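Local coordinates for protein BRIC1 (Synthetic construct, PDB 6FF6) that is a computationally designed repeat protein with a novel corrugated helical architecture, and has no established biochemical function, at residues Thr25-Ala30 and Phe71-Leu76; Gln77-Leu82 and Asp110-Met115. All blocks are in the same frame, centred on the assembly; numbering follows the deposited sequence.

Contact 1 (Thr25-Ala30 and Phe71-Leu76); sequences TFFDEA and FGFTML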
loop_
_atom_site.group_PDB
_atom_site.type_symbol
_atom_site.label_atom_id
_atom_site.label_comp_id
_atom_site.label_asym_id
_atom_site.label_seq_id
_atom_site.Cartn_x
_atom_site.Cartn_y
_atom_site.Cartn_z
ATOM N N THR A 25 1.943 -0.003 17.704
ATOM C CA THR A 25 3.016 -0.232 18.664
ATOM C C THR A 25 4.311 0.260 18.045
ATOM O O THR A 25 5.058 0.998 18.696
ATOM C CB THR A 25 3.031 -1.694 19.137
ATOM O OG1 THR A 25 1.850 -1.936 19.905
ATOM C CG2 THR A 25 4.244 -2.021 19.986
ATOM N N PHE A 26 4.533 -0.079 16.768
ATOM C CA PHE A 26 5.699 0.393 16.037
ATOM C C PHE A 26 5.699 1.920 15.920
ATOM O O PHE A 26 6.700 2.531 16.244
ATOM C CB PHE A 26 5.785 -0.258 14.660
ATOM C CG PHE A 26 6.815 0.384 13.756
ATOM C CD1 PHE A 26 8.175 0.217 13.992
ATOM C CD2 PHE A 26 6.424 1.140 12.659
ATOM C CE1 PHE A 26 9.123 0.801 13.154
ATOM C CE2 PHE A 26 7.378 1.713 11.808
ATOM C CZ PHE A 26 8.721 1.539 12.065
ATOM N N PHE A 27 4.576 2.528 15.497
ATOM C CA PHE A 27 4.448 3.984 15.348
ATOM C C PHE A 27 4.729 4.754 16.617
ATOM O O PHE A 27 5.373 5.793 16.556
ATOM C CB PHE A 27 3.075 4.390 14.782
ATOM C CG PHE A 27 2.799 3.875 13.393
ATOM C CD1 PHE A 27 3.712 4.089 12.358
ATOM C CD2 PHE A 27 1.629 3.181 13.113
ATOM C CE1 PHE A 27 3.487 3.561 11.084
ATOM C CE2 PHE A 27 1.398 2.658 11.832
ATOM C CZ PHE A 27 2.321 2.863 10.820
ATOM N N ASP A 28 4.275 4.246 17.775
ATOM C CA ASP A 28 4.512 4.894 19.060
ATOM C C ASP A 28 5.973 4.791 19.434
ATOM O O ASP A 28 6.569 5.800 19.797
ATOM C CB ASP A 28 3.596 4.318 20.143
ATOM C CG ASP A 28 2.106 4.590 19.933
ATOM O OD1 ASP A 28 1.769 5.457 19.090
ATOM O OD2 ASP A 28 1.279 3.934 20.611
ATOM N N GLU A 29 6.576 3.600 19.271
ATOM C CA GLU A 29 7.995 3.366 19.554
ATOM C C GLU A 29 8.889 4.214 18.658
ATOM O O GLU A 29 9.817 4.872 19.154
ATOM C CB GLU A 29 8.346 1.900 19.318
ATOM C CG GLU A 29 8.371 1.035 20.561
ATOM C CD GLU A 29 8.510 -0.442 20.245
ATOM O OE1 GLU A 29 9.234 -0.783 19.279
ATOM O OE2 GLU A 29 7.889 -1.261 20.960
ATOM N N ALA A 30 8.619 4.190 17.332
ATOM C CA ALA A 30 9.395 4.926 16.343
ATOM C C ALA A 30 9.390 6.420 16.592
ATOM O O ALA A 30 10.431 7.057 16.452
ATOM C CB ALA A 30 8.909 4.618 14.954
ATOM N N PHE A 71 6.870 -4.440 8.254
ATOM C CA PHE A 71 5.591 -3.989 7.711
ATOM C C PHE A 71 5.613 -3.524 6.260
ATOM O O PHE A 71 4.584 -3.049 5.763
ATOM C CB PHE A 71 5.005 -2.891 8.600
ATOM C CG PHE A 71 4.831 -3.270 10.050
ATOM C CD1 PHE A 71 3.942 -4.267 10.421
ATOM C CD2 PHE A 71 5.531 -2.607 11.046
ATOM C CE1 PHE A 71 3.780 -4.613 11.764
ATOM C CE2 PHE A 71 5.369 -2.957 12.386
ATOM C CZ PHE A 71 4.491 -3.952 12.739
ATOM N N GLY A 72 6.756 -3.680 5.593
ATOM C CA GLY A 72 6.931 -3.290 4.197
ATOM C C GLY A 72 6.948 -1.793 3.944
ATOM O O GLY A 72 6.644 -1.349 2.832
ATOM N N PHE A 73 7.332 -0.997 4.963
ATOM C CA PHE A 73 7.426 0.463 4.855
ATOM C C PHE A 73 8.715 0.817 4.086
ATOM O O PHE A 73 9.729 1.214 4.658
ATOM C CB PHE A 73 7.336 1.127 6.238
ATOM C CG PHE A 73 6.080 0.844 7.050
ATOM C CD1 PHE A 73 4.916 0.390 6.438
ATOM C CD2 PHE A 73 6.056 1.066 8.425
ATOM C CE1 PHE A 73 3.762 0.147 7.186
ATOM C CE2 PHE A 73 4.899 0.823 9.171
ATOM C CZ PHE A 73 3.762 0.374 8.545
ATOM N N THR A 74 8.651 0.614 2.761
ATOM C CA THR A 74 9.786 0.725 1.856
ATOM C C THR A 74 10.403 2.116 1.797
ATOM O O THR A 74 11.634 2.220 1.828
ATOM C CB THR A 74 9.457 0.178 0.484
ATOM O OG1 THR A 74 8.191 0.673 0.065
ATOM C CG2 THR A 74 9.446 -1.338 0.480
ATOM N N MET A 75 9.582 3.167 1.768
ATOM C CA MET A 75 10.113 4.529 1.733
ATOM C C MET A 75 10.864 4.822 3.014
ATOM O O MET A 75 11.910 5.458 2.982
ATOM C CB MET A 75 8.971 5.530 1.566
ATOM C CG MET A 75 8.158 5.316 0.345
ATOM S SD MET A 75 8.956 6.136 -0.993
ATOM C CE MET A 75 7.748 7.312 -1.352
ATOM N N LEU A 76 10.338 4.329 4.148
ATOM C CA LEU A 76 10.962 4.500 5.451
ATOM C C LEU A 76 12.276 3.687 5.494
ATOM O O LEU A 76 13.300 4.220 5.923
ATOM C CB LEU A 76 9.984 4.076 6.558
ATOM C CG LEU A 76 10.449 4.235 8.005
ATOM C CD1 LEU A 76 10.832 5.670 8.297
ATOM C CD2 LEU A 76 9.380 3.782 8.944
#
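Phe26 sits in the thick of this contact, facing Phe71, Phe73 and Leu76 from the helix 23-42. With CG anti to the backbone N (chi1 169°), its ring reaches across toward the other segment. The base of the side chain meets one partner, with Phe26 CB 3.6 Å from Phe71 CE2, while the far rim meets two more. Phe26 CE2 lies 3.7 Å from Phe73 CD2, close to the plane of the Phe73 ring, and Leu76 CD2 comes in at the edge of the Phe26 ring, 3.9 Å from CZ. Phe26 and Phe71 run past each other in opposite senses, their ring planes inclined at 53°. Next to this, Phe27 brings its CE1-CZ rim against the CE2-CZ rim of Phe73, with CE1 3.6 Å from Phe73 CE2; the planes are only 12° apart, yet neither ring overlies the other. The four phenylalanines form an aromatic cluster near one end of a four-helix bundle, in keeping with the Hpt-domain family, and Leu116 of helix 99-121 packs on both Phe26 and Phe27. Tyr119 stacks on Phe73, and Tyr23 meets it edge-to-face. The solvent side lies toward Phe71, which is partly exposed although its CE2 is in firm contact with Phe26, and which leads into the exposed turn at Gly72, where a Schellman motif ends helix 51-71. Phe73 follows at the N-cap position of helix 74-92. Even at their closest, between Phe26 and Phe71, the CA atoms are 9.4 Å apart, so side chains alone bridge the gap.

Contact 2 (Gln77-Leu82 and Asp110-Met115); sequences QYAVEL and DLMQRM
The backbone bond from Met115 N to Leu111 O, 2.8 Å long, spans one helical turn whose two end residues both pack against Ala79. No hydrogen bond crosses between 77-82 and 110-115, so apolar side chains make the contact. The methyl of Ala79 points into the other helix and is met by three neighbours: its CB is 3.9 Å from Leu111 CD2, 4.1 Å from Met112 CG and 4.3 Å from Met115 CG. Beyond CG, the Met115 side chain heads away from 77-82. Met112 follows a different course. Its chain is extended about CB-CG and then bends at the thioether (chi3 71°), which brings CE to 3.5 Å from Val80 CG2. The Val80 and Met112 side chains cross at about a right angle. A small residue at position 79 suits the close backbones here: the CA atoms of Ala79 and Met112 are 5.7 Å apart, and the short helical axes approach to 9.0 Å. The helices run antiparallel with 164° between their directions, as expected for partners in an Hpt-like four-helix bundle. Within the bundle, Ile64 of helix 51-71 touches both Val80 and Met112, and Leu34 of helix 23-42 also reaches Met112. From the second subunit, Met133 packs on Ala79 and Asp132 on Leu111 and Met115, placing its helix 125-146 against this helix pair.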
loop_
_atom_site.group_PDB
_atom_site.type_symbol
_atom_site.label_atom_id
_atom_site.label_comp_id
_atom_site.label_asym_id
_atom_site.label_seq_id
_atom_site.Cartn_x
_atom_site.Cartn_y
_atom_site.Cartn_z
ATOM N N GLN A 77 12.235 2.418 5.015
ATOM C CA GLN A 77 13.363 1.482 4.932
ATOM C C GLN A 77 14.545 2.147 4.236
ATOM O O GLN A 77 15.653 2.132 4.762
ATOM C CB GLN A 77 12.955 0.244 4.118
ATOM C CG GLN A 77 12.731 -1.021 4.926
ATOM C CD GLN A 77 12.105 -2.117 4.084
ATOM O OE1 GLN A 77 11.147 -1.899 3.336
ATOM N NE2 GLN A 77 12.621 -3.330 4.197
ATOM N N TYR A 78 14.287 2.770 3.080
ATOM C CA TYR A 78 15.291 3.449 2.286
ATOM C C TYR A 78 15.875 4.680 2.991
ATOM O O TYR A 78 17.093 4.844 3.025
ATOM C CB TYR A 78 14.736 3.757 0.890
ATOM C CG TYR A 78 14.926 2.594 -0.073
ATOM C CD1 TYR A 78 16.174 2.315 -0.628
ATOM C CD2 TYR A 78 13.860 1.768 -0.422
ATOM C CE1 TYR A 78 16.358 1.245 -1.511
ATOM C CE2 TYR A 78 14.027 0.701 -1.313
ATOM C CZ TYR A 78 15.281 0.438 -1.850
ATOM O OH TYR A 78 15.460 -0.623 -2.717
ATOM N N ALA A 79 15.021 5.482 3.611
ATOM C CA ALA A 79 15.405 6.656 4.421
ATOM C C ALA A 79 16.274 6.243 5.623
ATOM O O ALA A 79 17.220 6.958 5.954
ATOM C CB ALA A 79 14.156 7.384 4.924
ATOM N N VAL A 80 15.962 5.096 6.260
ATOM C CA VAL A 80 16.701 4.581 7.409
ATOM C C VAL A 80 18.046 4.027 6.957
ATOM O O VAL A 80 19.058 4.341 7.588
ATOM C CB VAL A 80 15.890 3.538 8.211
ATOM C CG1 VAL A 80 16.693 3.003 9.374
ATOM C CG2 VAL A 80 14.592 4.130 8.716
ATOM N N GLU A 81 18.074 3.231 5.858
ATOM C CA GLU A 81 19.320 2.659 5.299
ATOM C C GLU A 81 20.325 3.780 5.050
ATOM O O GLU A 81 21.507 3.640 5.344
ATOM C CB GLU A 81 19.075 1.948 3.954
ATOM C CG GLU A 81 18.340 0.615 3.990
ATOM C CD GLU A 81 18.104 -0.004 2.615
ATOM O OE1 GLU A 81 19.072 -0.029 1.818
ATOM O OE2 GLU A 81 16.972 -0.470 2.327
ATOM N N LEU A 82 19.839 4.894 4.517
ATOM C CA LEU A 82 20.644 6.043 4.179
ATOM C C LEU A 82 21.238 6.676 5.382
ATOM O O LEU A 82 22.436 6.903 5.388
ATOM C CB LEU A 82 19.816 7.024 3.360
ATOM C CG LEU A 82 20.541 8.040 2.506
ATOM C CD1 LEU A 82 21.353 7.382 1.414
ATOM C CD2 LEU A 82 19.537 8.916 1.844
ATOM N N ASP A 110 14.484 13.903 9.824
ATOM C CA ASP A 110 13.186 14.484 9.463
ATOM C C ASP A 110 12.525 13.701 8.361
ATOM O O ASP A 110 11.298 13.538 8.399
ATOM C CB ASP A 110 13.337 15.932 9.030
ATOM C CG ASP A 110 13.701 16.869 10.154
ATOM O OD1 ASP A 110 13.375 16.546 11.343
ATOM O OD2 ASP A 110 14.297 17.937 9.860
ATOM N N LEU A 111 13.335 13.199 7.398
ATOM C CA LEU A 111 12.847 12.353 6.318
ATOM C C LEU A 111 12.246 11.079 6.894
ATOM O O LEU A 111 11.092 10.772 6.589
ATOM C CB LEU A 111 13.941 12.026 5.303
ATOM C CG LEU A 111 13.445 11.240 4.095
ATOM C CD1 LEU A 111 12.233 11.957 3.390
ATOM C CD2 LEU A 111 14.617 10.864 3.189
ATOM N N MET A 112 12.988 10.395 7.791
ATOM C CA MET A 112 12.498 9.230 8.539
ATOM C C MET A 112 11.145 9.552 9.250
ATOM O O MET A 112 10.223 8.747 9.221
ATOM C CB MET A 112 13.531 8.799 9.570
ATOM C CG MET A 112 14.681 8.088 8.969
ATOM S SD MET A 112 15.989 7.777 10.175
ATOM C CE MET A 112 15.236 6.542 11.169
ATOM N N GLN A 113 11.035 10.741 9.863
ATOM C CA GLN A 113 9.807 11.179 10.515
ATOM C C GLN A 113 8.693 11.340 9.483
ATOM O O GLN A 113 7.596 10.842 9.711
ATOM C CB GLN A 113 10.032 12.484 11.290
ATOM C CG GLN A 113 8.790 12.958 12.041
ATOM C CD GLN A 113 8.436 12.041 13.194
ATOM O OE1 GLN A 113 9.186 11.929 14.170
ATOM N NE2 GLN A 113 7.287 11.367 13.107
ATOM N N ARG A 114 8.975 12.009 8.352
ATOM C CA ARG A 114 7.986 12.246 7.276
ATOM C C ARG A 114 7.480 10.955 6.644
ATOM O O ARG A 114 6.275 10.832 6.395
ATOM C CB ARG A 114 8.513 13.231 6.210
ATOM C CG ARG A 114 8.445 14.696 6.722
ATOM C CD ARG A 114 8.795 15.774 5.708
ATOM N NE ARG A 114 10.027 15.463 4.984
ATOM C CZ ARG A 114 11.201 16.057 5.165
ATOM N NH1 ARG A 114 11.323 17.047 6.043
ATOM N NH2 ARG A 114 12.258 15.685 4.450
ATOM N N MET A 115 8.394 9.990 6.435
ATOM C CA MET A 115 8.113 8.657 5.897
ATOM C C MET A 115 7.282 7.849 6.874
ATOM O O MET A 115 6.293 7.229 6.491
ATOM C CB MET A 115 9.414 7.932 5.492
ATOM C CG MET A 115 10.092 8.553 4.256
ATOM S SD MET A 115 8.978 8.772 2.816
ATOM C CE MET A 115 8.564 10.549 2.936
#

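Overall arrangement
Contacts 1 and 2 follow one another along the chain and share helix 74-92: Leu76 in its first turn, with the turn before it, serves contact 1, and Ala79 and Val80 in the next turn serve contact 2. Their centres are 10 Å apart, and they touch directly: Leu76 CD1 comes within 3.3 Å of Met112 O, and Met75 CB within 3.5 Å of Met115 SD. Together they form a continuous strip of core, from the aromatic cluster near the bundle end to the aliphatic and methionine packing between helices 74-92 and 99-121. Contact 1 is about 12 Å from the chain centre and contact 2 about 20 Å, both centre to centre. The second subunit bears more heavily on contact 2, though Met75 of contact 1 also packs on its Ala129.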